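Side-chain contacts in digeranylgeranylglycerophospholipid reductase (Sulfolobus acidocaldarius, PDB 4OPC), which hydrogenates the double bonds of the geranylgeranyl chains of archaeal membrane lipid precursors, with FAD as its cofactor: residues A[350-353]-A[354-358]; A[293-296]-A[297-300]; A[206-209]-A[210-213]. All coordinates share one frame; numbering follows the deposited sequence. Where two conformers were deposited one is given.

Contact 1. Residues A[350-353]-A[354-358]; sequences IFRR and FLQKL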
# COMPACT_ATOMS: atom_id res chain seq x y z
N ILE A 350 4.49 -2.56 -13.67
CA ILE A 350 4.45 -2.57 -15.13
C ILE A 350 3.00 -2.54 -15.63
O ILE A 350 2.63 -1.72 -16.49
CB ILE A 350 5.13 -3.85 -15.70
CG1 ILE A 350 6.64 -3.81 -15.44
CG2 ILE A 350 4.86 -3.99 -17.18
CD1 ILE A 350 7.38 -2.76 -16.24
N PHE A 351 2.17 -3.42 -15.09
CA PHE A 351 0.79 -3.53 -15.54
C PHE A 351 0.02 -2.23 -15.33
O PHE A 351 -0.70 -1.77 -16.22
CB PHE A 351 0.12 -4.74 -14.87
CG PHE A 351 -1.19 -5.15 -15.48
CD1 PHE A 351 -1.35 -5.25 -16.86
CD2 PHE A 351 -2.25 -5.50 -14.68
CE1 PHE A 351 -2.56 -5.63 -17.41
CE2 PHE A 351 -3.46 -5.89 -15.22
CZ PHE A 351 -3.61 -5.97 -16.59
N ARG A 352 0.20 -1.60 -14.16
CA ARG A 352 -0.40 -0.31 -13.87
C ARG A 352 -0.10 0.75 -14.94
O ARG A 352 -0.98 1.52 -15.33
CB ARG A 352 0.08 0.21 -12.50
CG ARG A 352 0.07 1.74 -12.40
CD ARG A 352 0.71 2.28 -11.15
NE ARG A 352 2.18 2.34 -11.20
CZ ARG A 352 2.87 3.42 -11.54
NH1 ARG A 352 2.23 4.53 -11.88
NH2 ARG A 352 4.19 3.42 -11.49
N ARG A 353 1.15 0.81 -15.38
CA ARG A 353 1.57 1.83 -16.34
C ARG A 353 0.80 1.67 -17.64
O ARG A 353 0.37 2.64 -18.25
CB ARG A 353 3.07 1.72 -16.58
CG ARG A 353 3.90 2.14 -15.39
CD ARG A 353 5.32 1.60 -15.48
NE ARG A 353 5.95 1.71 -14.17
CZ ARG A 353 7.00 2.48 -13.89
NH1 ARG A 353 7.59 3.18 -14.84
NH2 ARG A 353 7.46 2.52 -12.65
N PHE A 354 0.62 0.42 -18.05
CA PHE A 354 -0.21 0.12 -19.20
C PHE A 354 -1.66 0.56 -18.99
O PHE A 354 -2.23 1.27 -19.82
CB PHE A 354 -0.10 -1.39 -19.47
CG PHE A 354 -1.06 -1.91 -20.51
CD1 PHE A 354 -0.89 -1.60 -21.86
CD2 PHE A 354 -2.11 -2.72 -20.14
CE1 PHE A 354 -1.77 -2.12 -22.81
CE2 PHE A 354 -2.99 -3.24 -21.08
CZ PHE A 354 -2.82 -2.94 -22.41
N LEU A 355 -2.26 0.13 -17.88
CA LEU A 355 -3.67 0.45 -17.63
C LEU A 355 -3.90 1.95 -17.59
O LEU A 355 -4.90 2.44 -18.11
CB LEU A 355 -4.13 -0.20 -16.31
CG LEU A 355 -4.10 -1.73 -16.30
CD1 LEU A 355 -4.47 -2.24 -14.91
CD2 LEU A 355 -5.04 -2.33 -17.36
N GLN A 356 -2.97 2.69 -16.97
CA GLN A 356 -3.12 4.14 -16.87
C GLN A 356 -3.07 4.86 -18.22
O GLN A 356 -3.52 6.00 -18.32
CB GLN A 356 -2.08 4.73 -15.92
CG GLN A 356 -2.35 4.39 -14.46
CD GLN A 356 -1.25 4.86 -13.54
OE1 GLN A 356 -0.06 4.70 -13.83
NE2 GLN A 356 -1.62 5.44 -12.40
N LYS A 357 -2.55 4.20 -19.26
CA LYS A 357 -2.47 4.82 -20.58
C LYS A 357 -3.64 4.45 -21.49
O LYS A 357 -3.76 4.98 -22.60
CB LYS A 357 -1.15 4.46 -21.29
CG LYS A 357 0.10 5.06 -20.67
CD LYS A 357 0.33 6.49 -21.11
CE LYS A 357 1.67 7.00 -20.60
NZ LYS A 357 1.90 8.43 -20.95
N LEU A 358 -4.52 3.56 -21.03
CA LEU A 358 -5.65 3.13 -21.86
C LEU A 358 -6.73 4.20 -21.89
O LEU A 358 -6.91 4.92 -20.90
CB LEU A 358 -6.24 1.82 -21.35
CG LEU A 358 -5.33 0.58 -21.44
CD1 LEU A 358 -6.06 -0.64 -20.86
CD2 LEU A 358 -4.88 0.31 -22.88

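Contact 2. Residues A[293-296]-A[297-300]; sequences TVNP and VHGG. With PGT ((1S)-2-{[{[(2R)-2,3-dihydroxypropyl]oxy}(hydroxy)phosphoryl]oxy}-1-[(palmitoyloxy)methyl]ethyl stearate), chain C.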
# COMPACT_ATOMS: atom_id res chain seq x y z
N THR A 293 4.84 -0.12 -0.03
CA THR A 293 4.30 -1.49 -0.04
C THR A 293 2.93 -1.69 -0.74
O THR A 293 2.41 -2.80 -0.82
CB THR A 293 4.29 -2.08 1.38
OG1 THR A 293 3.62 -1.18 2.27
CG2 THR A 293 5.71 -2.29 1.87
N VAL A 294 2.37 -0.63 -1.29
CA VAL A 294 1.01 -0.67 -1.81
C VAL A 294 0.92 -1.41 -3.15
O VAL A 294 1.81 -1.27 -4.00
CB VAL A 294 0.53 0.76 -1.98
CG1 VAL A 294 -0.88 0.81 -2.57
CG2 VAL A 294 0.58 1.49 -0.64
N ASN A 295 -0.14 -2.19 -3.33
CA ASN A 295 -0.42 -2.83 -4.62
C ASN A 295 -0.58 -1.78 -5.73
O ASN A 295 -1.45 -0.91 -5.65
CB ASN A 295 -1.70 -3.65 -4.50
CG ASN A 295 -1.96 -4.50 -5.71
OD1 ASN A 295 -2.23 -3.98 -6.81
ND2 ASN A 295 -1.89 -5.81 -5.54
N PRO A 296 0.27 -1.83 -6.77
CA PRO A 296 0.22 -0.75 -7.77
C PRO A 296 -1.03 -0.73 -8.65
O PRO A 296 -1.32 0.32 -9.24
CB PRO A 296 1.47 -1.01 -8.64
CG PRO A 296 2.40 -1.77 -7.72
CD PRO A 296 1.50 -2.63 -6.87
N VAL A 297 -1.74 -1.84 -8.76
CA VAL A 297 -2.89 -1.88 -9.65
C VAL A 297 -4.19 -1.52 -8.93
O VAL A 297 -5.02 -0.80 -9.48
CB VAL A 297 -3.00 -3.21 -10.38
CG1 VAL A 297 -4.36 -3.37 -11.04
CG2 VAL A 297 -1.91 -3.29 -11.44
N HIS A 298 -4.38 -2.00 -7.71
CA HIS A 298 -5.61 -1.64 -7.02
C HIS A 298 -5.47 -0.62 -5.89
O HIS A 298 -6.46 -0.12 -5.40
CB HIS A 298 -6.46 -2.85 -6.60
CG HIS A 298 -5.80 -3.77 -5.61
ND1 HIS A 298 -5.25 -3.34 -4.42
CD2 HIS A 298 -5.67 -5.12 -5.61
CE1 HIS A 298 -4.79 -4.38 -3.75
NE2 HIS A 298 -5.03 -5.47 -4.45
N GLY A 299 -4.24 -0.30 -5.49
CA GLY A 299 -4.04 0.74 -4.50
C GLY A 299 -4.22 0.29 -3.06
O GLY A 299 -4.12 1.10 -2.14
N GLY A 300 -4.46 -1.00 -2.86
CA GLY A 300 -4.62 -1.53 -1.50
C GLY A 300 -3.29 -1.70 -0.81
O GLY A 300 -2.39 -2.38 -1.32
C48 PGT C . -4.64 2.36 -11.60
C47 PGT C . -3.47 2.45 -10.63
C46 PGT C . -3.86 3.35 -9.47
C45 PGT C . -5.12 2.81 -8.82
C44 PGT C . -5.19 3.23 -7.37
C43 PGT C . -6.22 4.34 -7.19
C42 PGT C . -6.14 4.84 -5.77
C41 PGT C . -6.61 3.74 -4.86
C40 PGT C . -7.19 4.31 -3.59
C39 PGT C . -8.23 3.33 -3.09
C38 PGT C . -7.60 1.98 -2.90
C37 PGT C . -8.68 0.98 -2.57
C36 PGT C . -8.03 -0.34 -2.27
C35 PGT C . -9.05 -1.46 -2.26
C34 PGT C . -8.35 -2.76 -1.90
C33 PGT C . -9.23 -3.96 -2.19
C32 PGT C . -9.04 -5.03 -1.14
C31 PGT C . -7.80 -5.87 -1.37
O31 PGT C . -7.00 -5.98 -0.46
O2 PGT C . -7.54 -6.51 -2.61
C2 PGT C . -7.83 -7.90 -2.69
C1 PGT C . -6.73 -8.77 -2.11
O3P PGT C . -5.76 -8.13 -1.31
P PGT C . -4.25 -8.14 -1.81
O1P PGT C . -4.33 -7.89 -3.30
O2P PGT C . -3.42 -7.06 -1.13
O4P PGT C . -3.53 -9.54 -1.56
C4 PGT C . -4.23 -10.72 -1.25
C5 PGT C . -3.31 -11.91 -1.20
O5 PGT C . -3.38 -12.51 0.08
C6 PGT C . -1.89 -11.46 -1.48
O6 PGT C . -1.10 -11.50 -0.31
C3 PGT C . -7.94 -8.37 -4.13
O3 PGT C . -9.03 -7.81 -4.82
C11 PGT C . -8.76 -7.61 -6.18
O11 PGT C . -8.20 -8.47 -6.83
C12 PGT C . -9.15 -6.30 -6.85
C13 PGT C . -9.21 -6.47 -8.35
C14 PGT C . -9.58 -5.14 -8.98
C15 PGT C . -8.34 -4.42 -9.46
C16 PGT C . -8.72 -3.16 -10.21
C17 PGT C . -7.99 -3.15 -11.54
C18 PGT C . -8.57 -2.09 -12.45
C19 PGT C . -8.06 -2.29 -13.86
C20 PGT C . -8.68 -3.52 -14.49
C21 PGT C . -9.40 -3.13 -15.76
C22 PGT C . -9.34 -4.26 -16.78
C23 PGT C . -9.49 -3.67 -18.16
C24 PGT C . -9.16 -4.72 -19.21
C25 PGT C . -8.11 -4.17 -20.16
C26 PGT C . -6.94 -5.13 -20.23

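Contact 3. Residues A[206-209]-A[210-213]; sequences FIDQ and ETSP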
# COMPACT_ATOMS: atom_id res chain seq x y z
N PHE A 206 -15.14 1.81 -10.07
CA PHE A 206 -15.55 2.37 -11.35
C PHE A 206 -14.33 2.89 -12.07
O PHE A 206 -13.70 3.87 -11.64
CB PHE A 206 -16.54 3.51 -11.13
CG PHE A 206 -17.76 3.14 -10.33
CD1 PHE A 206 -18.90 2.68 -10.96
CD2 PHE A 206 -17.77 3.30 -8.96
CE1 PHE A 206 -20.04 2.37 -10.21
CE2 PHE A 206 -18.90 2.99 -8.22
CZ PHE A 206 -20.02 2.52 -8.85
N ILE A 207 -13.99 2.25 -13.18
CA ILE A 207 -12.88 2.72 -14.00
C ILE A 207 -13.38 3.83 -14.91
O ILE A 207 -14.42 3.69 -15.55
CB ILE A 207 -12.33 1.58 -14.86
CG1 ILE A 207 -11.98 0.39 -13.97
CG2 ILE A 207 -11.12 2.05 -15.63
CD1 ILE A 207 -10.98 0.71 -12.88
N ASP A 208 -12.66 4.95 -14.95
CA ASP A 208 -13.01 6.04 -15.84
C ASP A 208 -11.88 7.05 -15.93
O ASP A 208 -11.59 7.76 -14.97
CB ASP A 208 -14.31 6.72 -15.39
CG ASP A 208 -14.90 7.62 -16.45
OD1 ASP A 208 -14.15 8.40 -17.08
OD2 ASP A 208 -16.12 7.57 -16.68
N GLN A 209 -11.24 7.13 -17.10
CA GLN A 209 -10.09 8.00 -17.28
C GLN A 209 -10.44 9.49 -17.32
O GLN A 209 -9.56 10.34 -17.17
CB GLN A 209 -9.30 7.58 -18.52
CG GLN A 209 -8.81 6.15 -18.45
CD GLN A 209 -8.14 5.78 -17.12
OE1 GLN A 209 -7.48 6.61 -16.49
NE2 GLN A 209 -8.32 4.54 -16.70
N GLU A 210 -11.72 9.81 -17.51
CA GLU A 210 -12.16 11.20 -17.51
C GLU A 210 -12.49 11.70 -16.10
O GLU A 210 -12.18 12.84 -15.76
CB GLU A 210 -13.38 11.39 -18.41
CG GLU A 210 -13.08 11.22 -19.88
CD GLU A 210 -14.30 11.42 -20.75
OE1 GLU A 210 -15.37 11.76 -20.20
OE2 GLU A 210 -14.20 11.23 -21.98
N THR A 211 -13.12 10.86 -15.30
CA THR A 211 -13.57 11.29 -13.97
C THR A 211 -12.58 10.94 -12.86
O THR A 211 -12.68 11.47 -11.75
CB THR A 211 -14.93 10.68 -13.63
OG1 THR A 211 -14.78 9.26 -13.54
CG2 THR A 211 -15.96 11.01 -14.72
N SER A 212 -11.64 10.04 -13.14
CA SER A 212 -10.60 9.65 -12.18
C SER A 212 -9.34 9.24 -12.94
O SER A 212 -8.91 8.09 -12.88
CB SER A 212 -11.08 8.50 -11.29
OG SER A 212 -11.73 7.48 -12.04
N PRO A 213 -8.74 10.19 -13.67
CA PRO A 213 -7.60 9.82 -14.53
C PRO A 213 -6.45 9.16 -13.77
O PRO A 213 -5.92 9.71 -12.80
CB PRO A 213 -7.15 11.16 -15.12
CG PRO A 213 -7.71 12.19 -14.20
CD PRO A 213 -9.01 11.63 -13.72
O HOH W 1 -9.99 5.49 -14.06
O HOH W 2 -16.94 9.32 -18.56

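Contact 1. Residues A[350-353]-A[354-358]
Ile-350 O accepts a weak hydrogen bond from Phe-354 N, 3.3 Å away. Phe-351 is joined to Leu-355 twice. Its O takes a hydrogen bond from Leu-355 N at 3.0 Å. Its ring receives Leu-355 CD1 over one face in a CH-pi contact, with CD1 4.1 Å from the ring centroid. Phe-354 also reaches this ring, with its CD2 4.0 Å from Phe-351 CE1. The backbone bond from Gln-356 N to Arg-352 O is 2.8 Å. The arginine chain bends at chi3 (80°), and Arg-352 NH1 lies 3.0 Å from Gln-356 OE1. That bond is weak and far from straight (123°), with guanidinium and amide planes 80° apart. Arg-352 NH2 makes salt bridges to Asp-182 and Asp-349, and Gln-356 NE2 donates to Gly-214 O. With an alanine at Arg-352, Asp-182 would probably lose a positive mate and Gln-356 OE1 this weak donor. Arg-353 O packs on Lys-357 CG at 3.4 Å, while its NE salt-bridges Asp-349 and its NH1 hydrogen-bonds Asn-449. These are the i to i+3 and i to i+4 contacts of an alpha helix, at the C-terminal end of helix 332-357, where Leu-355 and Gln-356 line the lipid pocket.

Contact 2. Residues A[293-296]-A[297-300]
Asn-295 lies against one face of the His-298 imidazole. Its CB is 3.3 Å from His-298 CE1. CG is anti to the backbone N (chi1 -172°), and this carries the amide over the ring. There CG sits over the centre of the His-298 ring, 3.4 Å above its plane. Amide and ring planes are only 15° apart, so the groups are stacked. At the tip, OD1 accepts two backbone bonds, from Val-297 N at 2.9 Å and from His-298 N at 3.1 Å. The first closes an Asx turn. The other tip atom, ND2, is hydrogen-bonded to Tyr-341 OH. The imidazole is also held at its edge. Its ND1 accepts from Gly-300 N at 2.9 Å, and its NE2 donates to PGT O1P at 2.8 Å, nearly straight (166°). Stack and edge bonds together fix the ring's rotation toward the lipid phosphate. Gly-299 passes so close to a lipid chain that a CB there would collide with PGT C41. The loop runs between strand 284-286 and helix 302-322. Leu-348 of helix 332-357 packs on Asn-295 and Val-297. Val-294 touches the dihydroflavin and rests on Val-270 and Pro-271 at the end of strand 261-271.

Contact 3. Residues A[206-209]-A[210-213]
Asp-208 gathers the tight part of this turn around OD1 and its backbone O. The turn lies in the loop between strands 202-206 and 216-221, within the catalytic domain. OD1 takes a hydrogen bond from Glu-210 N at 2.8 Å, met nearly head-on. It takes a second from Thr-211 N at 3.2 Å, from above the carboxylate plane. The bond to Glu-210 N makes an Asx turn. Asn-360 ND2 is a further donor to OD1. Ser-212 grips the backbone O of Asp-208 twice. Ser-212 N and Ser-212 OG each reach Asp-208 O at 2.9 Å, from opposite faces of its plane. With chi1 at 45°, OG stands between the backbone N and the carbonyl carbon, from where it reaches the same oxygen as the N-H. Thr-211 OG1 lies 3.2 Å from Asp-208 CB and is hydrogen-bonded to Tyr-253 OH. A water bridges the two ends of the turn, accepting from Asp-208 N and donating to Ser-212 O.

The other side is looser. Glu-210 is exposed and its chain runs outward. A second water stands 2.7 Å from Asp-208 OD2 and donates to it. Its link to Glu-210 OE1 is weak, with more acceptors near than protons. Asp-208 OD1 and Glu-210 OE1 are 4.7 Å apart, so the carboxylates, if both ionised, may repel each other mildly. The several N-H donors on Asp-208 would be expected to stabilise its ionised form.

Overall arrangement
Contacts 1 and 2 lie side by side, with centres 13 Å apart. Val-297 of contact 2 fits against contact 1: its CG2 is 3.9 Å from Phe-351 CD2 and its CG1 is 4.0 Å from Leu-355 CD1. Contact 3 is also 13 Å from contact 1, centre to centre, and touches it where Gln-209 CG meets Leu-358 O at 3.3 Å. Contacts 2 and 3 do not touch; their nearest atoms are about 7 Å apart. The bound lipid relates all three. His-298 of contact 2 hydrogen-bonds its phosphate, and Tyr-341 and His-56 also hydrogen-bond the lipid. Contact 2 borders the dihydroflavin too. Contact 1 lines the lipid pocket, and Ile-207 of contact 3 touches the lipid.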